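Long-range contacts in chloramphenicol acetyltransferase (Aliivibrio fischeri, PDB 6PXA), which probably transfers an acetyl group from acetyl-CoA to the 3-hydroxyl of chloramphenicol, and binds taurocholic acid in this crystal: residues E12-K17 with D29-S34; A119-I123 with I136-V140; A152-K156 with V164-N168. All blocks are in the same frame, centred on the assembly; numbering follows the deposited sequence. Where two conformers were deposited one is given.

How the contacts relate
The three contacts sample one left-handed beta-helix from its N-terminal end to its later coils, each holding chain to chain by different means. Contact 1 pairs antiparallel strands at the edge of the mixed sheet, beside bound taurocholic acid; its chemistry runs from backbone bonds to a salt bridge at the surface. Contact 2 joins successive coils through two waters and one direct backbone bond. Contact 3 joins the last coil to the turn into the closing strand 169-173, and there an asparagine amide does most of the polar work, beside one backbone bond. Contacts 2 and 3 touch, with a probable hydrogen bond from Met137 N to Ile154 O. All three are partly buried; contacts 1 and 3 lie on opposite sides of the chain's centre.

Contact 1: residues E12-K17 with D29-S34; sequences EGQNLK and DYSYYS. With TCH (taurocholic acid), chain M.
The ring of Tyr32 carries the side chain of taurocholic acid over one face, C22 of the ligand coming to 3.2 Å from Tyr32 CE2, while CB of Ser34 sits at its edge in the ring plane. Gly13 CA approaches the same ring obliquely. Strands 14-15 and 32-34 within these segments pair antiparallel at the margin of the left-handed beta-helix. The ring of Tyr30 meets a sulfonate oxygen of the ligand, O2S, at its edge near the plane, and has a water offset over one face; Phe76 of the same chain meets it with its ring nearly parallel, and Phe108 of the second subunit also meets it, which places this ligand pocket at a subunit boundary.

Gln14 and Tyr33 are a hydrogen-bonded pair: Gln14 N reaches Tyr33 O at 2.9 Å and Tyr33 N reaches Gln14 O at 3.0 Å. Asn15 and Tyr32 follow as the non-hydrogen-bonded pair, and a nearly straight bond from Leu16 N to Ser31 O continues the pairing past the strand. Leu16 crosses Tyr33 at a slant, its CD2 3.8 Å from Tyr33 CB, and both side chains also rest on Ile79 of the next strand.

Two waters fill in the backbone where the strands part. One accepts from Asn15 ND2 and Tyr30 N; the other accepts from Lys17 N and donates to Ser31 O. With CG of Asn15 anti to its own N (chi1 -179°), the amide is carried toward Tyr30, and OD1 is bonded to Glu18 N.

At the exposed end the extended chain of Lys17 runs alongside Asp29, pointing the same way, and Lys17 NZ meets the syn side of Asp29 OD1 at 2.9 Å, 26° out of the carboxylate plane.

Contact 2: residues A119-I123 with I136-V140; sequences AGDTI and IMPGV
First torsions near -60° put Thr122 OG1 (chi1 -64°) and Ile136 CG1 (chi1 -51°) beside their own backbone N, which leaves the CG2 methyl of each residue anti to it. Through these methyls the two side chains meet at a slant, Thr122 CG2 lying 4.0 Å from Ile136 CG2. The same rotation of Thr122 sets its OG1 on the side of the turn formed by residues 137-140.

There, in the conformer described here, the hydroxyl lies within bonding distance of two waters. One, 2.6 Å from Thr122 OG1, donates to Gly120 O and accepts from Gly139 N; the other, 2.9 Å from Thr122 OG1, donates to Ile136 O. Through them this threonine can link both segments where the backbones stand apart.

The direct backbone hydrogen bond comes at the end of the turn, where Ile123 N gives its proton to Val140 O (3.1 Å). Gly139, at positive phi (81°), presents its CA to three carbonyl oxygens, those of Ala119, Gly120 and Asp121, in CA-H...O contacts. Outermost, Ala119 CB packs on Pro138 CB at 3.7 Å. Asp121 turns away to a salt bridge with Arg72.

The type II turn from Met137 to Val140, stacked against the preceding coil, forms a corner, as in hexapeptide-repeat left-handed beta-helices.

Contact 3: residues A152-K156 with V164-N168; sequences AVITK and VVGNN
Polar contacts between these segments centre on the side-chain amide of Asn168. Its OD1 accepts from two successive backbone N-H groups: Thr155 N lies 2.9 Å from Asn168 OD1, in the carbonyl plane and on a lone pair, whereas Lys156 N makes the longer bond, 3.3 Å, its donor well above that plane (47°). A water donates to OD1 as well and also to Lys156 O. On the other arm of the amide, Asn168 ND2 gives a hydrogen bond to Thr155 OG1 at 2.6 Å, its partner tilted 21° from the amide plane. Bonded through both arms, the amide is fixed in its rotation, and the Asn168 side chain crosses those of Thr155 and Lys156 at about a right angle. CG of Asn168 lies opposite the carbonyl carbon (chi1 -60°), which swings the group over the Thr155-Lys156 backbone.

Backbone pairing is slight: Val153 N reaches Gly166 O at 2.9 Å. Gly166 has positive phi where the chain turns.

Apolar packing lies inward. Ile154 CD1 touches Val164 CG1 at 3.6 Å, the two side chains slanting across each other, and Ala152 CB lies against the backbone of Gly166.

Strand 153-154 is the last of its parallel sheet, bonded to Met135 and Met137 of the coil before, while strand 162-165 pairs with 147-148 on one side and antiparallel 169-173 on the other; Val153 packs on Arg151 of the third subunit.

Contact 1: residues E12-K17 with D29-S34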
ATOM      1  N   GLU B  12     -16.027  -8.653 -13.116  1.00 47.00           N
ATOM      2  CA  GLU B  12     -17.214  -7.853 -12.871  1.00 46.46           C
ATOM      3  C   GLU B  12     -16.837  -6.442 -12.460  1.00 47.14           C
ATOM      4  O   GLU B  12     -15.949  -6.240 -11.621  1.00 46.54           O
ATOM      5  CB  GLU B  12     -18.065  -8.473 -11.760  1.00 52.77           C
ATOM      6  CG  GLU B  12     -18.705  -9.811 -12.085  1.00 60.15           C
ATOM      7  CD  GLU B  12     -19.589 -10.304 -10.942  1.00 70.91           C
ATOM      8  OE1 GLU B  12     -19.229 -10.073  -9.765  1.00 71.69           O
ATOM      9  OE2 GLU B  12     -20.659 -10.891 -11.217  1.00 75.98           O
ATOM     10  N   GLY B  13     -17.545  -5.467 -13.031  1.00 46.05           N
ATOM     11  CA  GLY B  13     -17.459  -4.097 -12.577  1.00 47.41           C
ATOM     12  C   GLY B  13     -18.810  -3.594 -12.091  1.00 47.12           C
ATOM     13  O   GLY B  13     -19.852  -4.136 -12.479  1.00 47.47           O
ATOM     14  N   GLN B  14     -18.800  -2.574 -11.233  1.00 40.74           N
ATOM     15  CA  GLN B  14     -20.012  -1.978 -10.674  1.00 46.48           C
ATOM     16  C   GLN B  14     -20.184  -0.575 -11.239  1.00 44.07           C
ATOM     17  O   GLN B  14     -19.372   0.312 -10.964  1.00 49.92           O
ATOM     18  CB  GLN B  14     -19.943  -1.933  -9.149  1.00 61.95           C
ATOM     19  CG  GLN B  14     -20.737  -3.027  -8.455  1.00 73.40           C
ATOM     20  CD  GLN B  14     -22.238  -2.796  -8.552  1.00 79.93           C
ATOM     21  OE1 GLN B  14     -22.689  -1.680  -8.805  1.00 85.78           O
ATOM     22  NE2 GLN B  14     -23.017  -3.853  -8.347  1.00 80.67           N
ATOM     23  N   ASN B  15     -21.255  -0.364 -11.993  1.00 42.86           N
ATOM     24  CA  ASN B  15     -21.608   0.985 -12.424  1.00 40.89           C
ATOM     25  C   ASN B  15     -21.884   1.862 -11.208  1.00 46.99           C
ATOM     26  O   ASN B  15     -22.743   1.539 -10.381  1.00 44.92           O
ATOM     27  CB  ASN B  15     -22.827   0.921 -13.340  1.00 37.32           C
ATOM     28  CG  ASN B  15     -23.245   2.284 -13.855  1.00 50.44           C
ATOM     29  OD1 ASN B  15     -23.810   3.090 -13.114  1.00 54.44           O
ATOM     30  ND2 ASN B  15     -22.993   2.538 -15.139  1.00 49.30           N
ATOM     31  N   LEU B  16     -21.137   2.962 -11.083  1.00 49.74           N
ATOM     32  CA  LEU B  16     -21.208   3.756  -9.861  1.00 50.99           C
ATOM     33  C   LEU B  16     -22.447   4.640  -9.799  1.00 52.26           C
ATOM     34  O   LEU B  16     -23.008   4.832  -8.715  1.00 60.32           O
ATOM     35  CB  LEU B  16     -19.950   4.609  -9.715  1.00 48.09           C
ATOM     36  CG  LEU B  16     -18.721   3.719  -9.447  1.00 48.67           C
ATOM     37  CD1 LEU B  16     -17.441   4.518  -9.331  1.00 45.38           C
ATOM     38  CD2 LEU B  16     -18.959   2.903  -8.196  1.00 47.75           C
ATOM     39  N   LYS B  17     -22.880   5.198 -10.926  1.00 47.66           N
ATOM     40  CA  LYS B  17     -23.993   6.145 -10.880  1.00 53.86           C
ATOM     41  C   LYS B  17     -25.288   5.486 -10.418  1.00 51.89           C
ATOM     42  O   LYS B  17     -26.092   6.124  -9.727  1.00 52.16           O
ATOM     43  CB  LYS B  17     -24.181   6.811 -12.242  1.00 51.55           C
ATOM     44  CG  LYS B  17     -25.300   7.841 -12.248  1.00 51.91           C
ATOM     45  CD  LYS B  17     -25.199   8.781 -13.450  1.00 59.65           C
ATOM     46  CE  LYS B  17     -26.369   9.776 -13.477  1.00 66.31           C
ATOM     47  NZ  LYS B  17     -26.151  10.869 -14.463  1.00 65.89           N
ATOM     48  N   ASP B  29     -21.874   9.294 -15.721  1.00 44.98           N
ATOM     49  CA  ASP B  29     -22.304   8.102 -16.442  1.00 48.70           C
ATOM     50  C   ASP B  29     -21.143   7.162 -16.745  1.00 48.78           C
ATOM     51  O   ASP B  29     -20.030   7.601 -17.062  1.00 41.59           O
ATOM     52  CB  ASP B  29     -22.966   8.476 -17.764  1.00 50.79           C
ATOM     53  CG  ASP B  29     -24.170   9.375 -17.597  1.00 50.34           C
ATOM     54  OD1 ASP B  29     -24.856   9.292 -16.571  1.00 54.80           O
ATOM     55  OD2 ASP B  29     -24.434  10.143 -18.526  1.00 58.69           O
ATOM     56  N   TYR B  30     -21.434   5.858 -16.654  1.00 46.51           N
ATOM     57  CA  TYR B  30     -20.598   4.734 -17.093  1.00 43.06           C
ATOM     58  C   TYR B  30     -19.402   4.465 -16.186  1.00 42.20           C
ATOM     59  O   TYR B  30     -18.908   3.340 -16.152  1.00 40.81           O
ATOM     60  CB  TYR B  30     -20.170   4.940 -18.555  1.00 49.76           C
ATOM     61  CG  TYR B  30     -21.381   4.919 -19.490  1.00 47.84           C
ATOM     62  CD1 TYR B  30     -22.014   3.725 -19.795  1.00 46.59           C
ATOM     63  CD2 TYR B  30     -21.898   6.086 -20.025  1.00 51.91           C
ATOM     64  CE1 TYR B  30     -23.119   3.684 -20.612  1.00 47.09           C
ATOM     65  CE2 TYR B  30     -23.017   6.065 -20.860  1.00 51.21           C
ATOM     66  CZ  TYR B  30     -23.623   4.858 -21.147  1.00 52.70           C
ATOM     67  OH  TYR B  30     -24.733   4.817 -21.968  1.00 56.66           O
ATOM     68  N   SER B  31     -18.956   5.448 -15.409  1.00 39.81           N
ATOM     69  CA  SER B  31     -17.862   5.199 -14.477  1.00 38.39           C
ATOM     70  C   SER B  31     -18.175   4.008 -13.579  1.00 37.22           C
ATOM     71  O   SER B  31     -19.303   3.853 -13.091  1.00 38.47           O
ATOM     72  CB  SER B  31     -17.612   6.454 -13.643  1.00 39.21           C
ATOM     73  OG  SER B  31     -17.342   7.520 -14.518  1.00 35.10           O
ATOM     74  N   TYR B  32     -17.162   3.154 -13.369  1.00 38.96           N
ATOM     75  CA  TYR B  32     -17.342   1.888 -12.677  1.00 38.12           C
ATOM     76  C   TYR B  32     -16.196   1.640 -11.705  1.00 36.22           C
ATOM     77  O   TYR B  32     -15.080   2.137 -11.876  1.00 39.92           O
ATOM     78  CB  TYR B  32     -17.401   0.700 -13.666  1.00 44.94           C
ATOM     79  CG  TYR B  32     -16.060   0.374 -14.322  1.00 41.39           C
ATOM     80  CD1 TYR B  32     -15.686   0.969 -15.527  1.00 32.88           C
ATOM     81  CD2 TYR B  32     -15.169  -0.524 -13.739  1.00 46.25           C
ATOM     82  CE1 TYR B  32     -14.472   0.686 -16.119  1.00 36.97           C
ATOM     83  CE2 TYR B  32     -13.943  -0.807 -14.326  1.00 41.34           C
ATOM     84  CZ  TYR B  32     -13.606  -0.213 -15.519  1.00 39.83           C
ATOM     85  OH  TYR B  32     -12.399  -0.489 -16.127  1.00 44.10           O
ATOM     86  N   TYR B  33     -16.470   0.793 -10.716  1.00 34.11           N
ATOM     87  CA  TYR B  33     -15.467   0.296  -9.780  1.00 35.88           C
ATOM     88  C   TYR B  33     -15.380  -1.217  -9.938  1.00 39.38           C
ATOM     89  O   TYR B  33     -16.393  -1.914  -9.815  1.00 40.40           O
ATOM     90  CB  TYR B  33     -15.840   0.677  -8.339  1.00 37.43           C
ATOM     91  CG  TYR B  33     -14.947   0.113  -7.237  1.00 38.59           C
ATOM     92  CD1 TYR B  33     -13.580   0.347  -7.236  1.00 41.20           C
ATOM     93  CD2 TYR B  33     -15.482  -0.626  -6.182  1.00 37.40           C
ATOM     94  CE1 TYR B  33     -12.749  -0.153  -6.216  1.00 32.48           C
ATOM     95  CE2 TYR B  33     -14.647  -1.136  -5.156  1.00 35.94           C
ATOM     96  CZ  TYR B  33     -13.278  -0.888  -5.195  1.00 35.65           C
ATOM     97  OH  TYR B  33     -12.414  -1.370  -4.212  1.00 38.25           O
ATOM     98  N   SER B  34     -14.177  -1.722 -10.186  1.00 43.72           N
ATOM     99  CA  SER B  34     -13.924  -3.165 -10.291  1.00 45.08           C
ATOM    100  C   SER B  34     -13.167  -3.578  -9.032  1.00 43.55           C
ATOM    101  O   SER B  34     -11.933  -3.586  -9.011  1.00 41.06           O
ATOM    102  CB  SER B  34     -13.139  -3.505 -11.553  1.00 43.90           C
ATOM    103  OG  SER B  34     -11.992  -2.673 -11.670  1.00 43.60           O
TER
HETATM  104  C1  TCH M 301     -10.105 -10.622 -18.788  1.00 65.23           C
HETATM  105  C2  TCH M 301     -11.312 -11.279 -19.552  1.00 64.00           C
HETATM  106  C3  TCH M 301     -11.159 -11.086 -21.089  1.00 68.30           C
HETATM  107  O3  TCH M 301     -12.293 -11.548 -21.715  1.00 72.53           O
HETATM  108  C4  TCH M 301     -10.912  -9.584 -21.505  1.00 62.79           C
HETATM  109  C5  TCH M 301      -9.779  -8.904 -20.697  1.00 59.10           C
HETATM  110  C6  TCH M 301      -9.632  -7.403 -21.076  1.00 56.21           C
HETATM  111  C7  TCH M 301     -10.740  -6.471 -20.431  1.00 56.08           C
HETATM  112  O7  TCH M 301     -11.951  -6.686 -21.072  1.00 50.63           O
HETATM  113  C8  TCH M 301     -10.891  -6.728 -18.913  1.00 54.82           C
HETATM  114  C9  TCH M 301     -11.125  -8.270 -18.639  1.00 59.02           C
HETATM  115  C10 TCH M 301      -9.947  -9.125 -19.154  1.00 63.31           C
HETATM  116  C11 TCH M 301     -11.411  -8.474 -17.137  1.00 59.89           C
HETATM  117  C12 TCH M 301     -12.443  -7.632 -16.581  1.00 59.93           C
HETATM  118  O12 TCH M 301     -13.721  -8.002 -17.027  1.00 53.46           O
HETATM  119  C13 TCH M 301     -12.273  -6.062 -17.015  1.00 63.52           C
HETATM  120  C14 TCH M 301     -12.140  -5.959 -18.360  1.00 59.09           C
HETATM  121  C15 TCH M 301     -11.961  -4.381 -18.602  1.00 59.04           C
HETATM  122  C16 TCH M 301     -12.900  -3.804 -17.658  1.00 59.25           C
HETATM  123  C17 TCH M 301     -13.465  -4.972 -16.830  1.00 60.84           C
HETATM  124  C18 TCH M 301     -11.030  -5.527 -16.287  1.00 66.54           C
HETATM  125  C19 TCH M 301      -8.647  -8.649 -18.489  1.00 60.37           C
HETATM  126  O1S TCH M 301     -21.088  -1.453 -19.708  1.00 58.28           O
HETATM  127  C20 TCH M 301     -13.778  -4.527 -15.479  1.00 55.88           C
HETATM  128  C21 TCH M 301     -14.345  -5.627 -14.537  1.00 51.00           C
HETATM  129  C22 TCH M 301     -14.952  -3.540 -15.692  1.00 59.28           C
HETATM  130  C23 TCH M 301     -16.234  -4.236 -16.127  1.00 57.83           C
HETATM  131  C24 TCH M 301     -17.329  -3.206 -16.360  1.00 56.17           C
HETATM  132  N24 TCH M 301     -17.379  -2.498 -17.614  1.00 55.78           N
HETATM  133  O24 TCH M 301     -18.120  -2.980 -15.521  1.00 47.87           O
HETATM  134  C25 TCH M 301     -18.421  -1.519 -17.864  1.00 49.94           C
HETATM  135  C26 TCH M 301     -18.278  -1.101 -19.316  1.00 56.12           C
HETATM  136  S26 TCH M 301     -19.838  -0.395 -19.913  1.00 60.57           S
HETATM  137  O2S TCH M 301     -20.113   0.929 -18.968  1.00 58.85           O
HETATM  138  O3S TCH M 301     -19.604  -0.023 -21.503  1.00 57.90           O
HETATM  139  O   HOH W   1     -24.053   5.021 -16.409  1.00 47.12           O
HETATM  140  O   HOH W   2     -21.314   5.420 -13.193  1.00 47.68           O

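Contact 2: residues A119-I123 with I136-V140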
ATOM      1  N   ALA B 119     -10.411  20.723   2.936  1.00 37.80           N
ATOM      2  CA  ALA B 119      -9.386  20.765   1.913  1.00 35.59           C
ATOM      3  C   ALA B 119      -9.954  21.119   0.555  1.00 34.86           C
ATOM      4  O   ALA B 119      -9.186  21.299  -0.397  1.00 39.53           O
ATOM      5  CB  ALA B 119      -8.667  19.414   1.830  1.00 34.61           C
ATOM      6  N   GLY B 120     -11.272  21.242   0.450  1.00 36.66           N
ATOM      7  CA  GLY B 120     -11.929  21.405  -0.824  1.00 41.31           C
ATOM      8  C   GLY B 120     -12.299  20.062  -1.407  1.00 35.51           C
ATOM      9  O   GLY B 120     -11.837  18.998  -0.966  1.00 35.74           O
ATOM     10  N   ASP B 121     -13.129  20.112  -2.445  1.00 38.80           N
ATOM     11  CA  ASP B 121     -13.615  18.891  -3.076  1.00 38.62           C
ATOM     12  C   ASP B 121     -12.491  18.088  -3.742  1.00 39.49           C
ATOM     13  O   ASP B 121     -11.512  18.641  -4.253  1.00 36.00           O
ATOM     14  CB  ASP B 121     -14.663  19.221  -4.143  1.00 42.53           C
ATOM     15  CG  ASP B 121     -15.978  19.745  -3.550  1.00 43.18           C
ATOM     16  OD1 ASP B 121     -16.148  19.781  -2.297  1.00 34.50           O
ATOM     17  OD2 ASP B 121     -16.873  20.095  -4.363  1.00 39.56           O
ATOM     18  N   THR B 122     -12.657  16.773  -3.744  0.86 34.14           N
ATOM     19  CA  THR B 122     -11.851  15.883  -4.581  0.86 32.95           C
ATOM     20  C   THR B 122     -12.589  15.713  -5.903  0.86 35.54           C
ATOM     21  O   THR B 122     -13.742  15.270  -5.923  0.86 34.57           O
ATOM     22  CB  THR B 122     -11.614  14.539  -3.904  0.86 34.79           C
ATOM     23  OG1 THR B 122     -10.852  14.759  -2.713  0.86 33.48           O
ATOM     24  CG2 THR B 122     -10.811  13.618  -4.809  0.86 28.17           C
ATOM     25  N   ILE B 123     -11.951  16.118  -6.994  1.00 35.61           N
ATOM     26  CA  ILE B 123     -12.563  16.087  -8.309  1.00 39.41           C
ATOM     27  C   ILE B 123     -11.743  15.161  -9.183  1.00 37.48           C
ATOM     28  O   ILE B 123     -10.533  15.363  -9.336  1.00 36.29           O
ATOM     29  CB  ILE B 123     -12.637  17.485  -8.928  1.00 41.91           C
ATOM     30  CG1 ILE B 123     -13.351  18.440  -7.973  1.00 45.64           C
ATOM     31  CG2 ILE B 123     -13.375  17.420 -10.247  1.00 45.99           C
ATOM     32  CD1 ILE B 123     -13.376  19.885  -8.439  1.00 49.53           C
ATOM     33  N   ILE B 136      -5.782   8.664  -3.338  1.00 35.78           N
ATOM     34  CA  ILE B 136      -6.067  10.041  -3.750  1.00 33.45           C
ATOM     35  C   ILE B 136      -6.319  10.873  -2.488  1.00 29.87           C
ATOM     36  O   ILE B 136      -7.306  10.651  -1.775  1.00 31.89           O
ATOM     37  CB  ILE B 136      -7.286  10.096  -4.678  1.00 35.91           C
ATOM     38  CG1 ILE B 136      -7.146   9.104  -5.829  1.00 35.66           C
ATOM     39  CG2 ILE B 136      -7.457  11.483  -5.243  1.00 41.22           C
ATOM     40  CD1 ILE B 136      -5.955   9.398  -6.689  1.00 36.79           C
ATOM     41  N   MET B 137      -5.431  11.815  -2.198  1.00 27.44           N
ATOM     42  CA  MET B 137      -5.497  12.564  -0.945  1.00 33.16           C
ATOM     43  C   MET B 137      -6.490  13.724  -1.058  1.00 31.72           C
ATOM     44  O   MET B 137      -6.937  14.063  -2.157  1.00 35.52           O
ATOM     45  CB  MET B 137      -4.099  13.046  -0.570  1.00 30.74           C
ATOM     46  CG  MET B 137      -3.058  11.923  -0.354  1.00 37.75           C
ATOM     47  SD  MET B 137      -3.401  10.844   1.015  1.00 44.19           S
ATOM     48  CE  MET B 137      -4.524   9.803   0.320  1.00 35.75           C
ATOM     49  N   PRO B 138      -6.886  14.342   0.076  1.00 35.92           N
ATOM     50  CA  PRO B 138      -7.966  15.350   0.023  1.00 33.09           C
ATOM     51  C   PRO B 138      -7.619  16.547  -0.837  1.00 36.04           C
ATOM     52  O   PRO B 138      -6.468  16.981  -0.908  1.00 37.99           O
ATOM     53  CB  PRO B 138      -8.143  15.772   1.490  1.00 36.26           C
ATOM     54  CG  PRO B 138      -7.577  14.580   2.311  1.00 32.38           C
ATOM     55  CD  PRO B 138      -6.444  14.070   1.464  1.00 35.70           C
ATOM     56  N   GLY B 139      -8.650  17.085  -1.497  1.00 34.82           N
ATOM     57  CA  GLY B 139      -8.566  18.333  -2.214  1.00 34.92           C
ATOM     58  C   GLY B 139      -7.960  18.287  -3.601  1.00 37.50           C
ATOM     59  O   GLY B 139      -7.893  19.331  -4.240  1.00 37.78           O
ATOM     60  N   VAL B 140      -7.488  17.118  -4.096  1.00 38.52           N
ATOM     61  CA  VAL B 140      -6.817  17.092  -5.398  1.00 36.76           C
ATOM     62  C   VAL B 140      -7.831  17.119  -6.546  1.00 36.14           C
ATOM     63  O   VAL B 140      -8.975  16.654  -6.434  1.00 38.39           O
ATOM     64  CB  VAL B 140      -5.892  15.869  -5.507  1.00 39.84           C
ATOM     65  CG1 VAL B 140      -4.816  15.907  -4.428  1.00 39.73           C
ATOM     66  CG2 VAL B 140      -6.709  14.681  -5.359  1.00 47.03           C
TER
HETATM   67  O   HOH W   3     -11.375  16.198  -0.643  1.00 38.14           O
HETATM   68  O   HOH W   4      -9.713  12.329  -1.748  1.00 32.78           O

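Contact 3: residues A152-K156 with V164-N168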
ATOM      1  N   ALA B 152      -0.048   4.591  -6.808  1.00 36.69           N
ATOM      2  CA  ALA B 152       0.321   5.995  -6.755  1.00 36.39           C
ATOM      3  C   ALA B 152      -0.309   6.680  -5.541  1.00 35.56           C
ATOM      4  O   ALA B 152      -1.372   6.291  -5.051  1.00 32.67           O
ATOM      5  CB  ALA B 152      -0.115   6.713  -8.031  1.00 33.88           C
ATOM      6  N   VAL B 153       0.390   7.673  -5.022  1.00 33.49           N
ATOM      7  CA  VAL B 153      -0.090   8.471  -3.898  1.00 37.02           C
ATOM      8  C   VAL B 153      -0.181   9.913  -4.400  1.00 35.28           C
ATOM      9  O   VAL B 153       0.837  10.603  -4.576  1.00 36.15           O
ATOM     10  CB  VAL B 153       0.813   8.341  -2.671  1.00 37.06           C
ATOM     11  CG1 VAL B 153       0.252   9.212  -1.496  1.00 41.79           C
ATOM     12  CG2 VAL B 153       0.938   6.867  -2.262  1.00 38.24           C
ATOM     13  N   ILE B 154      -1.395  10.350  -4.685  1.00 36.75           N
ATOM     14  CA  ILE B 154      -1.647  11.586  -5.422  1.00 33.60           C
ATOM     15  C   ILE B 154      -1.981  12.672  -4.407  1.00 38.39           C
ATOM     16  O   ILE B 154      -3.015  12.601  -3.728  1.00 32.96           O
ATOM     17  CB  ILE B 154      -2.776  11.398  -6.439  1.00 31.78           C
ATOM     18  CG1 ILE B 154      -2.393  10.258  -7.381  1.00 32.24           C
ATOM     19  CG2 ILE B 154      -3.007  12.673  -7.226  1.00 32.31           C
ATOM     20  CD1 ILE B 154      -1.131  10.570  -8.223  1.00 31.40           C
ATOM     21  N   THR B 155      -1.080  13.641  -4.251  1.00 34.44           N
ATOM     22  CA  THR B 155      -1.314  14.738  -3.315  1.00 40.58           C
ATOM     23  C   THR B 155      -1.372  16.099  -3.987  1.00 37.77           C
ATOM     24  O   THR B 155      -1.642  17.089  -3.305  1.00 38.25           O
ATOM     25  CB  THR B 155      -0.221  14.789  -2.235  1.00 33.08           C
ATOM     26  OG1 THR B 155       1.038  15.026  -2.864  1.00 40.30           O
ATOM     27  CG2 THR B 155      -0.154  13.494  -1.458  1.00 38.79           C
ATOM     28  N   LYS B 156      -1.106  16.175  -5.285  1.00 33.68           N
ATOM     29  CA  LYS B 156      -1.135  17.403  -6.058  1.00 41.38           C
ATOM     30  C   LYS B 156      -2.130  17.223  -7.192  1.00 41.24           C
ATOM     31  O   LYS B 156      -2.470  16.091  -7.548  1.00 41.62           O
ATOM     32  CB  LYS B 156       0.256  17.710  -6.616  1.00 46.17           C
ATOM     33  CG  LYS B 156       1.355  17.630  -5.574  1.00 42.69           C
ATOM     34  CD  LYS B 156       2.675  18.117  -6.152  1.00 54.08           C
ATOM     35  CE  LYS B 156       3.737  18.251  -5.062  1.00 62.74           C
ATOM     36  NZ  LYS B 156       5.001  18.817  -5.614  1.00 68.17           N
ATOM     37  N   VAL B 164       0.672   9.481 -14.046  1.00 33.96           N
ATOM     38  CA  VAL B 164       1.303   9.807 -12.766  1.00 34.72           C
ATOM     39  C   VAL B 164       1.415   8.534 -11.945  1.00 39.08           C
ATOM     40  O   VAL B 164       0.438   7.790 -11.808  1.00 40.98           O
ATOM     41  CB  VAL B 164       0.524  10.893 -11.992  1.00 35.36           C
ATOM     42  CG1 VAL B 164       1.333  11.422 -10.775  1.00 34.71           C
ATOM     43  CG2 VAL B 164       0.141  12.045 -12.925  1.00 36.43           C
ATOM     44  N   VAL B 165       2.606   8.282 -11.408  1.00 39.79           N
ATOM     45  CA  VAL B 165       2.858   7.108 -10.575  1.00 39.43           C
ATOM     46  C   VAL B 165       3.546   7.552  -9.290  1.00 40.30           C
ATOM     47  O   VAL B 165       4.062   8.662  -9.186  1.00 41.02           O
ATOM     48  CB  VAL B 165       3.734   6.037 -11.278  1.00 34.54           C
ATOM     49  CG1 VAL B 165       3.151   5.646 -12.630  1.00 37.52           C
ATOM     50  CG2 VAL B 165       5.140   6.580 -11.516  1.00 39.39           C
ATOM     51  N   GLY B 166       3.580   6.636  -8.322  1.00 39.13           N
ATOM     52  CA  GLY B 166       4.381   6.867  -7.137  1.00 42.95           C
ATOM     53  C   GLY B 166       4.021   8.165  -6.441  1.00 39.60           C
ATOM     54  O   GLY B 166       2.849   8.562  -6.348  1.00 42.51           O
ATOM     55  N   ASN B 167       5.059   8.866  -5.990  1.00 38.57           N
ATOM     56  CA  ASN B 167       4.915  10.107  -5.218  1.00 39.45           C
ATOM     57  C   ASN B 167       4.766  11.312  -6.172  1.00 40.50           C
ATOM     58  O   ASN B 167       5.670  12.136  -6.360  1.00 37.64           O
ATOM     59  CB  ASN B 167       6.107  10.236  -4.269  1.00 38.56           C
ATOM     60  CG  ASN B 167       6.043  11.467  -3.362  1.00 51.72           C
ATOM     61  OD1 ASN B 167       5.012  12.134  -3.245  1.00 51.09           O
ATOM     62  ND2 ASN B 167       7.166  11.767  -2.714  1.00 55.67           N
ATOM     63  N   ASN B 168       3.590  11.388  -6.803  1.00 40.29           N
ATOM     64  CA  ASN B 168       3.245  12.454  -7.768  1.00 37.25           C
ATOM     65  C   ASN B 168       4.234  12.568  -8.914  1.00 34.64           C
ATOM     66  O   ASN B 168       4.558  13.678  -9.349  1.00 40.69           O
ATOM     67  CB  ASN B 168       3.126  13.827  -7.103  1.00 45.07           C
ATOM     68  CG  ASN B 168       2.069  13.865  -6.050  1.00 54.88           C
ATOM     69  OD1 ASN B 168       0.877  13.775  -6.350  1.00 55.51           O
ATOM     70  ND2 ASN B 168       2.494  14.003  -4.793  1.00 58.58           N
TER
HETATM   71  O   HOH W   5       0.136  14.384  -8.615  1.00 46.90           O